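Long-range contacts in alcohol dehydrogenase (Thermus thermophilus, PDB 2EIH), which binds structural zinc and probably acts as a nicotinamide-dependent oxidoreductase that interconverts alcohols and carbonyl compounds: residues A[1-6]-A[18-23]; A[30-35]-A[125-130]; A[59-64]-A[119-124]; A[317-322]-A[338-343]. One frame throughout, in Å; residues are numbered along the deposited sequence.

In the fold
The four contacts gather both chain ends and distant strands into the GroES-like part of this probable medium-chain dehydrogenase, the type that couples such a domain to a Rossmann domain. Contact 1 closes the N-terminal hairpin; contacts 2 and 3 follow, with contact 3 falling within the span of chain that contact 2 brackets; contact 4 comes last, at the C-terminus. Contacts 1 and 3 have centres about 9 Å apart and share the small sheet holding strands 2-6 and 59-60. Contacts 2 and 4, with centres about 18 Å apart, meet through strand 29-38, which pairs with both 124-128 and 337-341. Both termini are thereby built into one domain.

Contact 1: residues A[1-6]-A[18-23]; sequences MRAVVM and ADLPVP
The amino group of Met1 meets Asp19 in a salt bridge, its N 2.8 Å from Asp19 OD1, which it approaches from above the carboxylate plane. The same nitrogen also donates to Leu20 O, so that two acceptors grip the chain start. In return Leu20 N binds Met1 O, at 2.9 Å, and further along the hairpin Ala18 N gives a straight bond to Ala3 O (166° at the hydrogen), whereas the reverse bond from Ala3 N to Ala18 O is weak.

Packing begins with Met1. Its CG sits between the backbone N and carbonyl carbon (chi1 70°), and the extended chain beyond carries CE to within 3.9 Å of Pro23 CD. An alanine at this position would remove CG, SD and CE, and Pro23 CD would probably lose its packing partner from this segment. On the face bearing Ala3 and Ala18, Val5 CG1 rests 3.6 Å from Leu20 CD1, while Val5 CG2 presses tightly on Ala18 CB (3.4 Å).

In the three-stranded antiparallel sheet, strand 2-6 is the middle strand, with 15-19 on one edge and 59-60 on the other; Met1 also touches Tyr124 of strand 124-128.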
loop_
_atom_site.group_PDB
_atom_site.type_symbol
_atom_site.label_atom_id
_atom_site.label_comp_id
_atom_site.label_asym_id
_atom_site.label_seq_id
_atom_site.Cartn_x
_atom_site.Cartn_y
_atom_site.Cartn_z
ATOM N N MET A 1 -47.663 -13.833 0.644
ATOM C CA MET A 1 -46.599 -14.532 1.432
ATOM C C MET A 1 -46.545 -13.960 2.845
ATOM O O MET A 1 -47.051 -12.865 3.096
ATOM C CB MET A 1 -45.233 -14.328 0.773
ATOM C CG MET A 1 -44.674 -12.893 0.866
ATOM S SD MET A 1 -42.975 -12.730 0.192
ATOM C CE MET A 1 -42.619 -10.971 0.415
ATOM N N ARG A 2 -45.953 -14.701 3.775
ATOM C CA ARG A 2 -45.842 -14.186 5.126
ATOM C C ARG A 2 -44.682 -13.196 5.154
ATOM O O ARG A 2 -43.672 -13.373 4.458
ATOM C CB ARG A 2 -45.586 -15.303 6.142
ATOM C CG ARG A 2 -46.825 -16.087 6.557
ATOM C CD ARG A 2 -46.484 -17.151 7.590
ATOM N NE ARG A 2 -46.331 -16.645 8.956
ATOM C CZ ARG A 2 -47.338 -16.215 9.715
ATOM N NH1 ARG A 2 -48.585 -16.219 9.247
ATOM N NH2 ARG A 2 -47.104 -15.804 10.959
ATOM N N ALA A 3 -44.846 -12.141 5.945
ATOM C CA ALA A 3 -43.824 -11.122 6.088
ATOM C C ALA A 3 -44.138 -10.280 7.304
ATOM O O ALA A 3 -45.283 -10.194 7.746
ATOM C CB ALA A 3 -43.776 -10.244 4.847
ATOM N N VAL A 4 -43.096 -9.699 7.870
ATOM C CA VAL A 4 -43.249 -8.814 9.004
ATOM C C VAL A 4 -43.071 -7.434 8.409
ATOM O O VAL A 4 -41.969 -7.050 8.023
ATOM C CB VAL A 4 -42.175 -9.047 10.063
ATOM C CG1 VAL A 4 -42.163 -7.887 11.043
ATOM C CG2 VAL A 4 -42.442 -10.352 10.779
ATOM N N VAL A 5 -44.176 -6.710 8.312
ATOM C CA VAL A 5 -44.169 -5.372 7.761
ATOM C C VAL A 5 -44.031 -4.348 8.870
ATOM O O VAL A 5 -44.211 -4.650 10.054
ATOM C CB VAL A 5 -45.459 -5.074 6.963
ATOM C CG1 VAL A 5 -45.452 -5.851 5.652
ATOM C CG2 VAL A 5 -46.684 -5.447 7.790
ATOM N N MET A 6 -43.720 -3.128 8.455
ATOM C CA MET A 6 -43.520 -2.002 9.347
ATOM C C MET A 6 -44.638 -1.006 9.074
ATOM O O MET A 6 -44.483 -0.107 8.246
ATOM C CB MET A 6 -42.178 -1.377 9.015
ATOM C CG MET A 6 -41.577 -0.535 10.083
ATOM S SD MET A 6 -40.011 -0.015 9.439
ATOM C CE MET A 6 -40.132 1.728 9.701
ATOM N N ALA A 18 -47.968 -9.741 8.137
ATOM C CA ALA A 18 -48.922 -9.403 7.082
ATOM C C ALA A 18 -48.671 -10.273 5.866
ATOM O O ALA A 18 -47.628 -10.909 5.752
ATOM C CB ALA A 18 -48.794 -7.941 6.699
ATOM N N ASP A 19 -49.638 -10.307 4.959
ATOM C CA ASP A 19 -49.503 -11.106 3.757
ATOM C C ASP A 19 -49.208 -10.195 2.570
ATOM O O ASP A 19 -50.030 -9.361 2.209
ATOM C CB ASP A 19 -50.792 -11.891 3.510
ATOM C CG ASP A 19 -50.686 -12.821 2.320
ATOM O OD1 ASP A 19 -49.885 -13.782 2.382
ATOM O OD2 ASP A 19 -51.404 -12.595 1.320
ATOM N N LEU A 20 -48.033 -10.342 1.965
ATOM C CA LEU A 20 -47.688 -9.506 0.827
ATOM C C LEU A 20 -47.513 -10.353 -0.414
ATOM O O LEU A 20 -47.205 -11.538 -0.339
ATOM C CB LEU A 20 -46.389 -8.740 1.085
ATOM C CG LEU A 20 -46.257 -7.964 2.392
ATOM C CD1 LEU A 20 -44.887 -7.323 2.421
ATOM C CD2 LEU A 20 -47.358 -6.922 2.512
ATOM N N PRO A 21 -47.720 -9.754 -1.586
ATOM C CA PRO A 21 -47.561 -10.514 -2.825
ATOM C C PRO A 21 -46.110 -10.937 -3.034
ATOM O O PRO A 21 -45.189 -10.252 -2.589
ATOM C CB PRO A 21 -48.058 -9.540 -3.895
ATOM C CG PRO A 21 -47.748 -8.199 -3.306
ATOM C CD PRO A 21 -48.139 -8.370 -1.860
ATOM N N VAL A 22 -45.919 -12.072 -3.697
ATOM C CA VAL A 22 -44.582 -12.594 -3.962
ATOM C C VAL A 22 -43.877 -11.818 -5.064
ATOM O O VAL A 22 -44.352 -11.762 -6.198
ATOM C CB VAL A 22 -44.627 -14.069 -4.389
ATOM C CG1 VAL A 22 -43.293 -14.481 -5.002
ATOM C CG2 VAL A 22 -44.946 -14.942 -3.190
ATOM N N PRO A 23 -42.717 -11.220 -4.743
ATOM C CA PRO A 23 -41.955 -10.450 -5.731
ATOM C C PRO A 23 -41.501 -11.297 -6.917
ATOM O O PRO A 23 -41.293 -12.505 -6.793
ATOM C CB PRO A 23 -40.786 -9.899 -4.916
ATOM C CG PRO A 23 -40.606 -10.939 -3.840
ATOM C CD PRO A 23 -42.021 -11.243 -3.444
#

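Contact 2: residues A[30-35]-A[125-130]; sequences VRVRLK and VVLPEA
Val30 and Val32 pair with Leu127 and Val125 as antiparallel neighbours in the beta-sheet of the GroES-like domain. Each of these hydrogen-bonded pairs is closed by two backbone bonds: Val30 N to Leu127 O with its return from Leu127 N, and Val32 N to Val125 O, the shortest at 2.7 Å, with its return from Val125 N. Between them Arg31 and Val126 form a non-hydrogen-bonded pair whose CA atoms lie only 4.2 Å apart. The axes of the short strands approach to 4.7 Å, and the angle between their N-to-C directions is 138°, short of the 180° of a flat antiparallel pair, so the ladder is twisted.

On the face of Val32 and Val125 the side chains that meet are aliphatic. Leu34 CD1 reaches Val125 CG1 at 3.9 Å, and Val32 CB stands 4.2 Å from Val125 CG1. Ile87 of strand 84-91 and Leu132 of strand 132-134 close over this side, which places it in the domain's hydrophobic interior.

The other face, with Arg31 and Val126, is mixed in character. Arg31 lays its aliphatic stem beside Val126, then bends at chi3 (74°) and takes its guanidinium group away from the valine. Salt bridges to Asp70 and Glu24, together with a hydrogen bond to Pro23 O, hold that charged end and probably offset its charge. What remains against strand 124-128 is the stem itself: Val126 CG2 lies 3.6 Å from Arg31 CB.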
loop_
_atom_site.group_PDB
_atom_site.type_symbol
_atom_site.label_atom_id
_atom_site.label_comp_id
_atom_site.label_asym_id
_atom_site.label_seq_id
_atom_site.Cartn_x
_atom_site.Cartn_y
_atom_site.Cartn_z
ATOM N N VAL A 30 -32.881 -12.812 -9.039
ATOM C CA VAL A 30 -33.271 -14.114 -8.528
ATOM C C VAL A 30 -34.092 -13.963 -7.253
ATOM O O VAL A 30 -33.844 -13.069 -6.453
ATOM C CB VAL A 30 -32.009 -15.005 -8.287
ATOM C CG1 VAL A 30 -30.982 -14.225 -7.489
ATOM C CG2 VAL A 30 -32.398 -16.292 -7.578
ATOM N N ARG A 31 -35.096 -14.822 -7.097
ATOM C CA ARG A 31 -35.947 -14.800 -5.917
ATOM C C ARG A 31 -35.489 -15.908 -4.993
ATOM O O ARG A 31 -35.380 -17.066 -5.395
ATOM C CB ARG A 31 -37.418 -15.020 -6.281
ATOM C CG ARG A 31 -38.357 -15.103 -5.072
ATOM C CD ARG A 31 -39.815 -15.106 -5.494
ATOM N NE ARG A 31 -40.236 -16.369 -6.085
ATOM C CZ ARG A 31 -41.030 -16.459 -7.147
ATOM N NH1 ARG A 31 -41.480 -15.360 -7.737
ATOM N NH2 ARG A 31 -41.381 -17.646 -7.616
ATOM N N VAL A 32 -35.227 -15.552 -3.748
ATOM C CA VAL A 32 -34.768 -16.527 -2.784
ATOM C C VAL A 32 -35.869 -16.870 -1.790
ATOM O O VAL A 32 -36.589 -15.991 -1.322
ATOM C CB VAL A 32 -33.546 -15.976 -2.021
ATOM C CG1 VAL A 32 -33.108 -16.958 -0.955
ATOM C CG2 VAL A 32 -32.416 -15.698 -2.999
ATOM N N ARG A 33 -36.020 -18.153 -1.487
ATOM C CA ARG A 33 -36.994 -18.560 -0.493
ATOM C C ARG A 33 -36.147 -18.577 0.777
ATOM O O ARG A 33 -35.248 -19.414 0.922
ATOM C CB ARG A 33 -37.525 -19.948 -0.808
ATOM C CG ARG A 33 -38.731 -20.353 0.008
ATOM C CD ARG A 33 -39.336 -21.619 -0.561
ATOM N NE ARG A 33 -38.489 -22.792 -0.335
ATOM C CZ ARG A 33 -38.342 -23.371 0.854
ATOM N NH1 ARG A 33 -38.985 -22.882 1.916
ATOM N NH2 ARG A 33 -37.567 -24.438 0.989
ATOM N N LEU A 34 -36.414 -17.629 1.672
ATOM C CA LEU A 34 -35.662 -17.481 2.922
ATOM C C LEU A 34 -35.902 -18.563 3.978
ATOM O O LEU A 34 -36.993 -19.114 4.093
ATOM C CB LEU A 34 -35.957 -16.105 3.526
ATOM C CG LEU A 34 -35.450 -14.928 2.685
ATOM C CD1 LEU A 34 -36.200 -13.652 3.017
ATOM C CD2 LEU A 34 -33.961 -14.762 2.910
ATOM N N LYS A 35 -34.859 -18.851 4.746
ATOM C CA LYS A 35 -34.917 -19.841 5.807
ATOM C C LYS A 35 -34.645 -19.155 7.144
ATOM O O LYS A 35 -35.197 -19.519 8.185
ATOM C CB LYS A 35 -33.869 -20.942 5.569
ATOM C CG LYS A 35 -34.224 -21.992 4.497
ATOM C CD LYS A 35 -35.583 -22.631 4.770
ATOM C CE LYS A 35 -35.855 -23.883 3.927
ATOM N NZ LYS A 35 -35.268 -25.136 4.497
ATOM N N VAL A 125 -37.561 -13.061 -1.177
ATOM C CA VAL A 125 -36.951 -11.780 -1.419
ATOM C C VAL A 125 -36.292 -11.879 -2.784
ATOM O O VAL A 125 -35.800 -12.933 -3.177
ATOM C CB VAL A 125 -35.923 -11.428 -0.291
ATOM C CG1 VAL A 125 -34.710 -12.338 -0.379
ATOM C CG2 VAL A 125 -35.526 -9.957 -0.383
ATOM N N VAL A 126 -36.316 -10.779 -3.517
ATOM C CA VAL A 126 -35.737 -10.751 -4.839
ATOM C C VAL A 126 -34.595 -9.772 -4.864
ATOM O O VAL A 126 -34.767 -8.611 -4.495
ATOM C CB VAL A 126 -36.769 -10.300 -5.881
ATOM C CG1 VAL A 126 -36.068 -9.885 -7.162
ATOM C CG2 VAL A 126 -37.757 -11.411 -6.150
ATOM N N LEU A 127 -33.423 -10.237 -5.284
ATOM C CA LEU A 127 -32.264 -9.350 -5.381
ATOM C C LEU A 127 -31.411 -9.698 -6.599
ATOM O O LEU A 127 -31.615 -10.735 -7.231
ATOM C CB LEU A 127 -31.421 -9.388 -4.096
ATOM C CG LEU A 127 -30.966 -10.668 -3.410
ATOM C CD1 LEU A 127 -29.777 -10.361 -2.526
ATOM C CD2 LEU A 127 -32.101 -11.252 -2.594
ATOM N N PRO A 128 -30.466 -8.819 -6.966
ATOM C CA PRO A 128 -29.612 -9.094 -8.129
ATOM C C PRO A 128 -28.688 -10.301 -7.931
ATOM O O PRO A 128 -28.214 -10.550 -6.827
ATOM C CB PRO A 128 -28.849 -7.782 -8.317
ATOM C CG PRO A 128 -28.804 -7.200 -6.940
ATOM C CD PRO A 128 -30.187 -7.486 -6.402
ATOM N N GLU A 129 -28.433 -11.049 -9.000
ATOM C CA GLU A 129 -27.567 -12.229 -8.913
ATOM C C GLU A 129 -26.197 -11.918 -8.322
ATOM O O GLU A 129 -25.492 -12.820 -7.878
ATOM C CB GLU A 129 -27.389 -12.887 -10.296
ATOM C CG GLU A 129 -26.753 -11.980 -11.358
ATOM C CD GLU A 129 -26.452 -12.709 -12.669
ATOM O OE1 GLU A 129 -26.109 -12.022 -13.659
ATOM O OE2 GLU A 129 -26.541 -13.960 -12.707
ATOM N N ALA A 130 -25.829 -10.640 -8.322
ATOM C CA ALA A 130 -24.539 -10.213 -7.794
ATOM C C ALA A 130 -24.533 -10.171 -6.265
ATOM O O ALA A 130 -23.471 -10.075 -5.638
ATOM C CB ALA A 130 -24.173 -8.837 -8.346
#

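Contact 3: residues A[59-64]-A[119-124]; sequences HVLGAD and GTYAEY
Tyr121, Val60 and Gly119 bury the largest areas in this contact, where the end of short strand 59-60 and the chain after it meet an irregular loop. The tyrosine ring packs against Leu61, and its CE1 comes near Gly62 N. Leu61 CB sits almost directly above the ring centre, 3.7 Å from the centroid of the Tyr121 ring and 11° off the normal, a CH-pi contact. With CG anti to its carbonyl carbon (chi1 -75°), the ring is brought back over the opposing chain while Tyr121 N bonds to Leu61 O at 3.0 Å. The hydroxyl reaches past the segments to hydrogen-bond Asp43 and His326. A leucine in place of Tyr121 is likely to leave those two residues without their shared hydroxyl partner and Leu61 CB without an aromatic face to rest on.

Val60 works from both backbone and side chain. Its O accepts from Gly119 N at 2.6 Å, the donor standing above the carbonyl plane, and its CG1 lies 3.8 Å from Tyr121 CB, the two side chains running alongside in opposite directions. Gly119 approaches so closely that a CB on it would run into the carbonyl oxygens of Leu61 and Gly62. Gly62 is constrained twice over: a CB there would collide with Thr120 N and Tyr121 CD1, and its own backbone angles would jam it against the preceding carbonyl oxygen. Thr120 fills the far end, N bonded to Gly62 O and OG1 donating to Asp64 O at 2.6 Å, also from above the carbonyl plane.

Backbone bonds and the two glycines thus let strand 59-60 and the loop before strand 124-128 pack closely within the GroES-like domain.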
loop_
_atom_site.group_PDB
_atom_site.type_symbol
_atom_site.label_atom_id
_atom_site.label_comp_id
_atom_site.label_asym_id
_atom_site.label_seq_id
_atom_site.Cartn_x
_atom_site.Cartn_y
_atom_site.Cartn_z
ATOM N N HIS A 59 -43.110 -1.461 5.159
ATOM C CA HIS A 59 -41.737 -1.797 4.808
ATOM C C HIS A 59 -41.280 -3.098 5.457
ATOM O O HIS A 59 -41.595 -3.376 6.614
ATOM C CB HIS A 59 -40.795 -0.666 5.227
ATOM C CG HIS A 59 -39.356 -0.959 4.973
ATOM N ND1 HIS A 59 -38.864 -1.218 3.708
ATOM C CD2 HIS A 59 -38.297 -1.042 5.812
ATOM C CE1 HIS A 59 -37.562 -1.447 3.786
ATOM N NE2 HIS A 59 -37.196 -1.345 5.050
ATOM N N VAL A 60 -40.533 -3.893 4.698
ATOM C CA VAL A 60 -40.006 -5.150 5.203
ATOM C C VAL A 60 -38.537 -4.954 5.540
ATOM O O VAL A 60 -37.721 -4.701 4.660
ATOM C CB VAL A 60 -40.119 -6.276 4.162
ATOM C CG1 VAL A 60 -39.583 -7.590 4.750
ATOM C CG2 VAL A 60 -41.563 -6.440 3.741
ATOM N N LEU A 61 -38.202 -5.081 6.814
ATOM C CA LEU A 61 -36.832 -4.922 7.246
ATOM C C LEU A 61 -36.043 -6.183 6.891
ATOM O O LEU A 61 -36.593 -7.122 6.315
ATOM C CB LEU A 61 -36.808 -4.697 8.759
ATOM C CG LEU A 61 -37.636 -3.524 9.300
ATOM C CD1 LEU A 61 -37.661 -3.563 10.835
ATOM C CD2 LEU A 61 -37.044 -2.198 8.825
ATOM N N GLY A 62 -34.757 -6.199 7.237
ATOM C CA GLY A 62 -33.933 -7.369 6.974
ATOM C C GLY A 62 -32.825 -7.238 5.942
ATOM O O GLY A 62 -33.084 -7.177 4.734
ATOM N N ALA A 63 -31.581 -7.205 6.411
ATOM C CA ALA A 63 -30.445 -7.107 5.505
ATOM C C ALA A 63 -29.788 -8.483 5.357
ATOM O O ALA A 63 -29.431 -8.901 4.255
ATOM C CB ALA A 63 -29.434 -6.073 6.025
ATOM N N ASP A 64 -29.646 -9.190 6.471
ATOM C CA ASP A 64 -29.045 -10.518 6.466
ATOM C C ASP A 64 -30.069 -11.617 6.214
ATOM O O ASP A 64 -31.189 -11.577 6.731
ATOM C CB ASP A 64 -28.377 -10.791 7.801
ATOM C CG ASP A 64 -26.915 -10.490 7.774
ATOM O OD1 ASP A 64 -26.376 -10.127 8.839
ATOM O OD2 ASP A 64 -26.303 -10.635 6.685
ATOM N N GLY A 119 -36.665 -6.141 2.794
ATOM C CA GLY A 119 -35.586 -7.045 3.150
ATOM C C GLY A 119 -35.897 -8.513 3.355
ATOM O O GLY A 119 -36.745 -9.093 2.674
ATOM N N THR A 120 -35.212 -9.109 4.325
ATOM C CA THR A 120 -35.359 -10.527 4.610
ATOM C C THR A 120 -36.399 -10.988 5.627
ATOM O O THR A 120 -36.488 -12.175 5.892
ATOM C CB THR A 120 -33.975 -11.129 4.989
ATOM O OG1 THR A 120 -33.432 -10.436 6.124
ATOM C CG2 THR A 120 -33.014 -10.995 3.811
ATOM N N TYR A 121 -37.185 -10.076 6.193
ATOM C CA TYR A 121 -38.215 -10.472 7.160
ATOM C C TYR A 121 -39.454 -11.040 6.454
ATOM O O TYR A 121 -40.588 -10.715 6.821
ATOM C CB TYR A 121 -38.684 -9.286 7.987
ATOM C CG TYR A 121 -37.733 -8.798 9.070
ATOM C CD1 TYR A 121 -36.347 -8.804 8.893
ATOM C CD2 TYR A 121 -38.240 -8.193 10.212
ATOM C CE1 TYR A 121 -35.499 -8.204 9.828
ATOM C CE2 TYR A 121 -37.416 -7.595 11.153
ATOM C CZ TYR A 121 -36.051 -7.592 10.955
ATOM O OH TYR A 121 -35.253 -6.947 11.857
ATOM N N ALA A 122 -39.242 -11.879 5.445
ATOM C CA ALA A 122 -40.332 -12.503 4.700
ATOM C C ALA A 122 -39.907 -13.879 4.206
ATOM O O ALA A 122 -38.761 -14.275 4.375
ATOM C CB ALA A 122 -40.721 -11.622 3.525
ATOM N N GLU A 123 -40.839 -14.589 3.588
ATOM C CA GLU A 123 -40.574 -15.913 3.056
ATOM C C GLU A 123 -39.858 -15.853 1.712
ATOM O O GLU A 123 -39.332 -16.850 1.252
ATOM C CB GLU A 123 -41.888 -16.703 2.904
ATOM C CG GLU A 123 -42.635 -16.984 4.207
ATOM C CD GLU A 123 -43.984 -17.640 3.979
ATOM O OE1 GLU A 123 -44.784 -17.107 3.177
ATOM O OE2 GLU A 123 -44.262 -18.688 4.608
ATOM N N TYR A 124 -39.861 -14.690 1.072
ATOM C CA TYR A 124 -39.204 -14.537 -0.218
ATOM C C TYR A 124 -38.620 -13.151 -0.392
ATOM O O TYR A 124 -39.116 -12.178 0.168
ATOM C CB TYR A 124 -40.181 -14.790 -1.373
ATOM C CG TYR A 124 -40.816 -16.149 -1.359
ATOM C CD1 TYR A 124 -41.969 -16.398 -0.607
ATOM C CD2 TYR A 124 -40.257 -17.200 -2.090
ATOM C CE1 TYR A 124 -42.539 -17.670 -0.582
ATOM C CE2 TYR A 124 -40.824 -18.468 -2.062
ATOM C CZ TYR A 124 -41.966 -18.693 -1.311
ATOM O OH TYR A 124 -42.529 -19.949 -1.291
#

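Contact 4: residues A[317-322]-A[338-343]; sequences LPLEAA and VVLQVG
Leu340 is the hub of the tight side, with Leu317, Leu319 and Ala322 gathered about its branches. CD2 of Leu340 is 3.9 Å from both Leu319 CD2 and Ala322 CB, while its other methyl, CD1, lies against Leu317 CB at 4.2 Å. Leu319 has CG anti to the backbone N (chi1 -176°), which brings its CD2 to the Leu340 side chain, and the two cross obliquely. Leu317 CD2 extends the apolar row to Val338 CG1.

Beneath these side chains runs a parallel ladder. Leu317 N donates to Val339 O, Gln341 N returns to Leu317 O at 2.8 Å (163° at the hydrogen), and Leu319 N reaches Gln341 O at 2.9 Å from above the carbonyl plane, a less straight bond (136°) where the strand gives way to a 3-10 turn.

The opposite face, carrying Pro318 and Gln341, is looser. Pro318 is exposed, and its ring stays clear of close contact with 338-343; Gln341 contributes mainly CB, 3.8 Å from Leu317 O, and its amide finds its partner beyond the two segments, NE2 hydrogen-bonding Glu142. Farther along, Val342 meets Leu319 only loosely, Val342 CG2 standing 4.5 Å from Leu319 CG.

The pair forms the two strands of a beta-alpha-beta unit, 313-318 and 337-341, linked by helix 322-330, at whose N-cap position Ala321 stands. Strand 29-38 pairs antiparallel with 337-341, and Val4 of strand 2-6 packs on Leu319 and Ala322.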
loop_
_atom_site.group_PDB
_atom_site.type_symbol
_atom_site.label_atom_id
_atom_site.label_comp_id
_atom_site.label_asym_id
_atom_site.label_seq_id
_atom_site.Cartn_x
_atom_site.Cartn_y
_atom_site.Cartn_z
ATOM N N LEU A 317 -35.614 -17.037 16.884
ATOM C CA LEU A 317 -37.012 -16.716 17.135
ATOM C C LEU A 317 -37.808 -16.946 15.860
ATOM O O LEU A 317 -37.276 -16.848 14.754
ATOM C CB LEU A 317 -37.190 -15.234 17.535
ATOM C CG LEU A 317 -36.797 -14.641 18.894
ATOM C CD1 LEU A 317 -37.571 -15.331 20.020
ATOM C CD2 LEU A 317 -35.310 -14.799 19.108
ATOM N N PRO A 318 -39.092 -17.290 15.995
ATOM C CA PRO A 318 -39.874 -17.488 14.776
ATOM C C PRO A 318 -40.070 -16.119 14.116
ATOM O O PRO A 318 -40.096 -15.094 14.797
ATOM C CB PRO A 318 -41.184 -18.085 15.297
ATOM C CG PRO A 318 -41.256 -17.569 16.709
ATOM C CD PRO A 318 -39.845 -17.732 17.180
ATOM N N LEU A 319 -40.221 -16.108 12.798
ATOM C CA LEU A 319 -40.399 -14.866 12.056
ATOM C C LEU A 319 -41.451 -13.928 12.644
ATOM O O LEU A 319 -41.234 -12.715 12.719
ATOM C CB LEU A 319 -40.743 -15.169 10.593
ATOM C CG LEU A 319 -40.883 -14.021 9.575
ATOM C CD1 LEU A 319 -42.288 -13.476 9.580
ATOM C CD2 LEU A 319 -39.864 -12.932 9.877
ATOM N N GLU A 320 -42.579 -14.493 13.062
ATOM C CA GLU A 320 -43.673 -13.713 13.626
ATOM C C GLU A 320 -43.335 -13.050 14.946
ATOM O O GLU A 320 -44.155 -12.335 15.504
ATOM C CB GLU A 320 -44.919 -14.594 13.802
ATOM C CG GLU A 320 -44.675 -15.877 14.583
ATOM C CD GLU A 320 -44.402 -17.071 13.680
ATOM O OE1 GLU A 320 -43.760 -16.890 12.625
ATOM O OE2 GLU A 320 -44.818 -18.192 14.038
ATOM N N ALA A 321 -42.127 -13.280 15.443
ATOM C CA ALA A 321 -41.725 -12.696 16.712
ATOM C C ALA A 321 -40.612 -11.661 16.546
ATOM O O ALA A 321 -39.827 -11.435 17.470
ATOM C CB ALA A 321 -41.283 -13.794 17.667
ATOM N N ALA A 322 -40.551 -11.032 15.373
ATOM C CA ALA A 322 -39.537 -10.018 15.102
ATOM C C ALA A 322 -39.508 -8.927 16.172
ATOM O O ALA A 322 -38.447 -8.413 16.523
ATOM C CB ALA A 322 -39.774 -9.402 13.732
ATOM N N VAL A 338 -28.968 -12.557 16.735
ATOM C CA VAL A 338 -30.367 -12.880 16.983
ATOM C C VAL A 338 -30.866 -13.192 15.580
ATOM O O VAL A 338 -30.859 -12.326 14.704
ATOM C CB VAL A 338 -31.153 -11.676 17.565
ATOM C CG1 VAL A 338 -32.626 -12.020 17.698
ATOM C CG2 VAL A 338 -30.584 -11.309 18.916
ATOM N N VAL A 339 -31.270 -14.441 15.366
ATOM C CA VAL A 339 -31.737 -14.885 14.069
ATOM C C VAL A 339 -33.173 -15.341 14.042
ATOM O O VAL A 339 -33.603 -16.163 14.853
ATOM C CB VAL A 339 -30.883 -16.057 13.522
ATOM C CG1 VAL A 339 -31.340 -16.403 12.109
ATOM C CG2 VAL A 339 -29.416 -15.698 13.541
ATOM N N LEU A 340 -33.893 -14.810 13.069
ATOM C CA LEU A 340 -35.286 -15.141 12.842
ATOM C C LEU A 340 -35.334 -16.341 11.907
ATOM O O LEU A 340 -34.583 -16.418 10.935
ATOM C CB LEU A 340 -35.987 -13.960 12.170
ATOM C CG LEU A 340 -36.842 -12.989 12.990
ATOM C CD1 LEU A 340 -36.227 -12.725 14.360
ATOM C CD2 LEU A 340 -37.019 -11.702 12.197
ATOM N N GLN A 341 -36.219 -17.277 12.220
ATOM C CA GLN A 341 -36.420 -18.465 11.411
ATOM C C GLN A 341 -37.684 -18.220 10.610
ATOM O O GLN A 341 -38.765 -18.093 11.180
ATOM C CB GLN A 341 -36.599 -19.691 12.299
ATOM C CG GLN A 341 -35.347 -20.115 13.038
ATOM C CD GLN A 341 -35.650 -21.152 14.095
ATOM O OE1 GLN A 341 -36.506 -20.928 14.948
ATOM N NE2 GLN A 341 -34.939 -22.280 14.067
ATOM N N VAL A 342 -37.541 -18.153 9.291
ATOM C CA VAL A 342 -38.669 -17.892 8.401
ATOM C C VAL A 342 -39.367 -19.184 8.029
ATOM O O VAL A 342 -40.523 -19.408 8.387
ATOM C CB VAL A 342 -38.199 -17.224 7.109
ATOM C CG1 VAL A 342 -39.379 -16.957 6.198
ATOM C CG2 VAL A 342 -37.465 -15.941 7.439
ATOM N N GLY A 343 -38.654 -20.025 7.290
ATOM C CA GLY A 343 -39.205 -21.300 6.873
ATOM C C GLY A 343 -38.121 -22.353 6.761
ATOM O O GLY A 343 -38.237 -23.228 5.877
ATOM O OXT GLY A 343 -37.166 -22.309 7.571
#